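Local structure of phosphotriesterase family protein (Listeria monocytogenes serotype 4b str. H7858, 3PNZ) at residues Y120-N125 with T132-N137; N141-E144 with K149-Q152. The protein probably hydrolyses phosphorylated sugar lactones with a pair of zinc ions held in an amidohydrolase-type TIM barrel. One frame throughout, in Å; residues are numbered along the deposited sequence.

Interaction 1: residues Y120-N125 with T132-N137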
loop_
_atom_site.group_PDB
_atom_site.type_symbol
_atom_site.label_atom_id
_atom_site.label_comp_id
_atom_site.label_asym_id
_atom_site.label_seq_id
_atom_site.Cartn_x
_atom_site.Cartn_y
_atom_site.Cartn_z
ATOM N N TYR A 120 -16.039 -4.634 12.789
ATOM C CA TYR A 120 -16.264 -3.729 13.905
ATOM C C TYR A 120 -16.408 -4.530 15.193
ATOM O O TYR A 120 -15.819 -4.185 16.214
ATOM C CB TYR A 120 -17.526 -2.884 13.705
ATOM C CG TYR A 120 -17.317 -1.520 13.074
ATOM C CD1 TYR A 120 -18.001 -1.161 11.914
ATOM C CD2 TYR A 120 -16.462 -0.584 13.648
ATOM C CE1 TYR A 120 -17.828 0.092 11.336
ATOM C CE2 TYR A 120 -16.275 0.671 13.072
ATOM C CZ TYR A 120 -16.965 1.002 11.918
ATOM O OH TYR A 120 -16.799 2.243 11.343
ATOM N N GLU A 121 -17.208 -5.593 15.150
ATOM C CA GLU A 121 -17.441 -6.380 16.353
ATOM C C GLU A 121 -16.129 -6.995 16.833
ATOM O O GLU A 121 -15.806 -6.951 18.020
ATOM C CB GLU A 121 -18.491 -7.464 16.121
ATOM C CG GLU A 121 -18.874 -8.195 17.410
ATOM C CD GLU A 121 -19.863 -9.329 17.197
ATOM O OE1 GLU A 121 -20.706 -9.550 18.095
ATOM O OE2 GLU A 121 -19.802 -10.000 16.143
ATOM N N TRP A 122 -15.377 -7.559 15.894
ATOM C CA TRP A 122 -14.078 -8.152 16.185
ATOM C C TRP A 122 -13.145 -7.150 16.849
ATOM O O TRP A 122 -12.618 -7.395 17.932
ATOM C CB TRP A 122 -13.456 -8.692 14.897
ATOM C CG TRP A 122 -11.990 -9.030 14.979
ATOM C CD1 TRP A 122 -11.347 -9.690 15.992
ATOM C CD2 TRP A 122 -10.995 -8.748 13.987
ATOM N NE1 TRP A 122 -10.009 -9.823 15.693
ATOM C CE2 TRP A 122 -9.768 -9.252 14.469
ATOM C CE3 TRP A 122 -11.019 -8.103 12.747
ATOM C CZ2 TRP A 122 -8.580 -9.140 13.748
ATOM C CZ3 TRP A 122 -9.838 -7.989 12.031
ATOM C CH2 TRP A 122 -8.633 -8.508 12.535
ATOM N N ILE A 123 -12.956 -6.008 16.197
ATOM C CA ILE A 123 -11.982 -5.028 16.649
ATOM C C ILE A 123 -12.389 -4.386 17.972
ATOM O O ILE A 123 -11.547 -4.142 18.836
ATOM C CB ILE A 123 -11.719 -3.975 15.554
ATOM C CG1 ILE A 123 -11.061 -4.658 14.349
ATOM C CG2 ILE A 123 -10.856 -2.844 16.099
ATOM C CD1 ILE A 123 -11.038 -3.836 13.070
ATOM N N GLU A 124 -13.685 -4.153 18.146
ATOM C CA GLU A 124 -14.185 -3.559 19.377
ATOM C C GLU A 124 -13.994 -4.495 20.574
ATOM O O GLU A 124 -13.657 -4.054 21.674
ATOM C CB GLU A 124 -15.662 -3.176 19.219
ATOM C CG GLU A 124 -16.305 -2.641 20.484
ATOM C CD GLU A 124 -15.598 -1.412 21.032
ATOM O OE1 GLU A 124 -15.821 -0.309 20.489
ATOM O OE2 GLU A 124 -14.824 -1.546 22.009
ATOM N N ASN A 125 -14.181 -5.791 20.347
ATOM C CA ASN A 125 -14.196 -6.757 21.442
ATOM C C ASN A 125 -12.921 -7.578 21.621
ATOM O O ASN A 125 -12.905 -8.564 22.358
ATOM C CB ASN A 125 -15.417 -7.668 21.310
ATOM C CG ASN A 125 -16.719 -6.907 21.466
ATOM O OD1 ASN A 125 -17.096 -6.525 22.575
ATOM N ND2 ASN A 125 -17.404 -6.668 20.355
ATOM N N THR A 132 -2.591 -7.307 17.941
ATOM C CA THR A 132 -1.180 -7.397 17.596
ATOM C C THR A 132 -0.826 -8.831 17.184
ATOM O O THR A 132 -0.191 -9.045 16.161
ATOM C CB THR A 132 -0.290 -6.940 18.754
ATOM O OG1 THR A 132 -0.515 -5.543 19.005
ATOM C CG2 THR A 132 1.193 -7.171 18.426
ATOM N N GLU A 133 -1.266 -9.810 17.971
ATOM C CA GLU A 133 -0.987 -11.213 17.658
ATOM C C GLU A 133 -1.457 -11.580 16.254
ATOM O O GLU A 133 -0.760 -12.281 15.517
ATOM C CB GLU A 133 -1.646 -12.145 18.673
ATOM C CG GLU A 133 -1.137 -12.003 20.089
ATOM C CD GLU A 133 -1.595 -13.148 20.981
ATOM O OE1 GLU A 133 -2.085 -14.167 20.438
ATOM O OE2 GLU A 133 -1.464 -13.025 22.221
ATOM N N PHE A 134 -2.654 -11.121 15.901
ATOM C CA PHE A 134 -3.215 -11.369 14.579
ATOM C C PHE A 134 -2.303 -10.839 13.467
ATOM O O PHE A 134 -2.014 -11.542 12.492
ATOM C CB PHE A 134 -4.612 -10.743 14.458
ATOM C CG PHE A 134 -5.065 -10.572 13.041
ATOM C CD1 PHE A 134 -5.581 -11.643 12.334
ATOM C CD2 PHE A 134 -4.944 -9.345 12.404
ATOM C CE1 PHE A 134 -5.975 -11.496 11.017
ATOM C CE2 PHE A 134 -5.340 -9.188 11.090
ATOM C CZ PHE A 134 -5.855 -10.264 10.395
ATOM N N VAL A 135 -1.846 -9.600 13.620
ATOM C CA VAL A 135 -0.982 -8.977 12.625
ATOM C C VAL A 135 0.372 -9.687 12.569
ATOM O O VAL A 135 0.898 -9.953 11.494
ATOM C CB VAL A 135 -0.784 -7.468 12.907
ATOM C CG1 VAL A 135 0.167 -6.844 11.889
ATOM C CG2 VAL A 135 -2.132 -6.740 12.901
ATOM N N VAL A 136 0.934 -9.988 13.735
ATOM C CA VAL A 136 2.207 -10.700 13.788
ATOM C C VAL A 136 2.113 -12.048 13.067
ATOM O O VAL A 136 3.012 -12.430 12.315
ATOM C CB VAL A 136 2.670 -10.920 15.239
ATOM C CG1 VAL A 136 3.896 -11.836 15.272
ATOM C CG2 VAL A 136 2.987 -9.589 15.899
ATOM N N ASN A 137 1.011 -12.754 13.284
ATOM C CA ASN A 137 0.821 -14.065 12.669
ATOM C C ASN A 137 0.722 -13.980 11.147
ATOM O O ASN A 137 1.176 -14.880 10.441
ATOM C CB ASN A 137 -0.399 -14.774 13.267
ATOM C CG ASN A 137 -0.158 -15.240 14.704
ATOM O OD1 ASN A 137 0.987 -15.379 15.142
ATOM N ND2 ASN A 137 -1.238 -15.478 15.441
#

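Interaction 2: residues N141-E144 with K149-Q152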
loop_
_atom_site.group_PDB
_atom_site.type_symbol
_atom_site.label_atom_id
_atom_site.label_comp_id
_atom_site.label_asym_id
_atom_site.label_seq_id
_atom_site.Cartn_x
_atom_site.Cartn_y
_atom_site.Cartn_z
ATOM N N ASN A 141 3.619 -16.259 9.993
ATOM C CA ASN A 141 3.082 -17.570 9.644
ATOM C C ASN A 141 2.438 -17.603 8.263
ATOM O O ASN A 141 2.682 -18.513 7.470
ATOM C CB ASN A 141 2.068 -18.024 10.696
ATOM C CG ASN A 141 2.687 -18.183 12.073
ATOM O OD1 ASN A 141 3.895 -18.349 12.201
ATOM N ND2 ASN A 141 1.858 -18.133 13.107
ATOM N N GLY A 142 1.595 -16.615 7.981
ATOM C CA GLY A 142 0.951 -16.523 6.685
ATOM C C GLY A 142 -0.368 -15.773 6.732
ATOM O O GLY A 142 -0.991 -15.641 7.785
ATOM N N LEU A 143 -0.790 -15.277 5.575
ATOM C CA LEU A 143 -2.060 -14.571 5.465
ATOM C C LEU A 143 -3.250 -15.528 5.364
ATOM O O LEU A 143 -3.268 -16.419 4.521
ATOM C CB LEU A 143 -2.032 -13.644 4.247
ATOM C CG LEU A 143 -1.109 -12.424 4.335
ATOM C CD1 LEU A 143 -0.613 -12.010 2.951
ATOM C CD2 LEU A 143 -1.793 -11.260 5.051
ATOM N N GLU A 144 -4.238 -15.330 6.230
ATOM C CA GLU A 144 -5.539 -15.994 6.100
ATOM C C GLU A 144 -5.486 -17.505 5.901
ATOM O O GLU A 144 -6.168 -18.045 5.028
ATOM C CB GLU A 144 -6.333 -15.358 4.958
ATOM C CG GLU A 144 -6.486 -13.870 5.143
ATOM C CD GLU A 144 -7.507 -13.248 4.212
ATOM O OE1 GLU A 144 -7.702 -12.023 4.322
ATOM O OE2 GLU A 144 -8.106 -13.969 3.383
ATOM N N LYS A 149 3.253 -15.231 3.473
ATOM C CA LYS A 149 3.395 -14.255 4.546
ATOM C C LYS A 149 3.366 -12.825 4.021
ATOM O O LYS A 149 3.813 -12.557 2.915
ATOM C CB LYS A 149 4.708 -14.474 5.295
ATOM C CG LYS A 149 4.947 -15.913 5.741
ATOM C CD LYS A 149 6.340 -16.066 6.319
ATOM C CE LYS A 149 6.748 -17.521 6.395
ATOM N NZ LYS A 149 8.206 -17.628 6.668
ATOM N N ALA A 150 2.864 -11.913 4.842
ATOM C CA ALA A 150 2.900 -10.491 4.527
ATOM C C ALA A 150 4.290 -9.905 4.770
ATOM O O ALA A 150 5.043 -10.380 5.634
ATOM C CB ALA A 150 1.879 -9.761 5.366
ATOM N N GLY A 151 4.615 -8.855 4.018
ATOM C CA GLY A 151 5.900 -8.189 4.127
ATOM C C GLY A 151 5.798 -6.756 4.622
ATOM O O GLY A 151 6.788 -6.035 4.674
ATOM N N GLN A 152 4.588 -6.328 4.966
ATOM C CA GLN A 152 4.422 -5.042 5.642
ATOM C C GLN A 152 3.158 -5.069 6.491
ATOM O O GLN A 152 2.302 -5.928 6.301
ATOM C CB GLN A 152 4.402 -3.884 4.638
ATOM C CG GLN A 152 3.098 -3.726 3.870
ATOM C CD GLN A 152 3.059 -2.450 3.031
ATOM O OE1 GLN A 152 3.928 -1.580 3.146
ATOM N NE2 GLN A 152 2.048 -2.337 2.188
#

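Interaction 1: residues Y120-N125 with T132-N137
W122 and F134 join two helical segments whose backbones stay well apart: W122 CA and F134 CA are 11.4 Å from each other, and no hydrogen bond crosses. Residues 120-124 belong to helix 119-124, and N125 is the first residue to leave helical angles. Segment 132-137 lies wholly inside helix 128-140. The side chains have to span the distance, and between these segments two rings do it; W122 and I123 also touch L131, one turn earlier on the second helix. Each ring swings CG away from its backbone N (chi1 166° for W122, 162° for F134), which carries it out toward the other helix. W122 leads with the outer rim of its benzo ring: CH2 comes within 3.7 Å of F134 CE2, and CZ2 lies 3.9 Å from F134 CG. That rim stands over one face of the phenyl, displaced from its middle. The planes are 80° apart, a T-shaped stack in which W122 gives the edge and F134 the face. One face of the indole is taken by its neighbour I123, whose CG1 sits 3.7 Å above the plane, while I113 of helix 110-113 touches both partners and V69 adds to the packing on F134. At the end of the first helix, N125 folds its side chain back so that ND2 donates to E121 O at 2.8 Å, and E121 O thus accepts both the backbone and the side-chain N-H of N125. V135 and V136 lean on A176 of helix 164-180, so helix 128-140 meets that helix as well as W122. This is aromatic packing on the outer layer of a TIM barrel, where the short helix 119-124, part of the long connection after strand 88-92, packs against the helix that leads into strand 150-152.

Interaction 2: residues N141-E144 with K149-Q152
L143 and A150 form the close, buried part of this contact. The end of the leucine abuts A150, just before the chain turns a corner at G151: CD1 sits 4.0 Å from A150 N, and CD2 is equally far, 4.0 Å, from A150 CB. With CG anti to its own carbonyl carbon (chi1 -69°), L143 brings both methyls up to the alanine although its CB sets out obliquely. F7 and R73 also touch the leucine, A93 touches the alanine, and both residues are buried. Beside them the two backbones draw together where the chain leaves helix 128-140: G142 CA is 4.0 Å from K149 CA, the nearest approach of the CA atoms.

The other side is looser. N141 is exposed and K149 partly so, and both point their CB atoms away from the opposite segment. What they share is slight: K149 CG rests 3.9 Å from the carbonyl N141 O, and the rest of the lysine continues as an extended chain.

No hydrogen bond or salt bridge joins the two segments. Some of their polar groups bond to other parts of the chain: A150 by backbone bonding with E138, L143 O with T146 OG1, and the E144 carboxylate in salt bridges with K106 and R73. The contact therefore rests on van der Waals packing, aliphatic at its buried end and little more than a brush of methylene against carbonyl at its rim.

Overall arrangement
From the N terminus, the chain runs out of strand 88-92 through helix 110-113 to helix 119-124, and interaction 1 closes the short connection from there to helix 128-140. The same helix then carries the chain to 141-144, where interaction 2 closes the turn into strand 150-152. The two contacts follow one another without nesting or crossing, about 15 Å apart between centres, and are bridged where N137 O lies 3.0 Å from G142 N, a probable hydrogen bond. Interaction 1 joins two outer helices; interaction 2 packs the loop after the second of them against the entry to barrel strand 150-152. Just beyond that strand comes K154, the carboxylated lysine that binds both zinc ions.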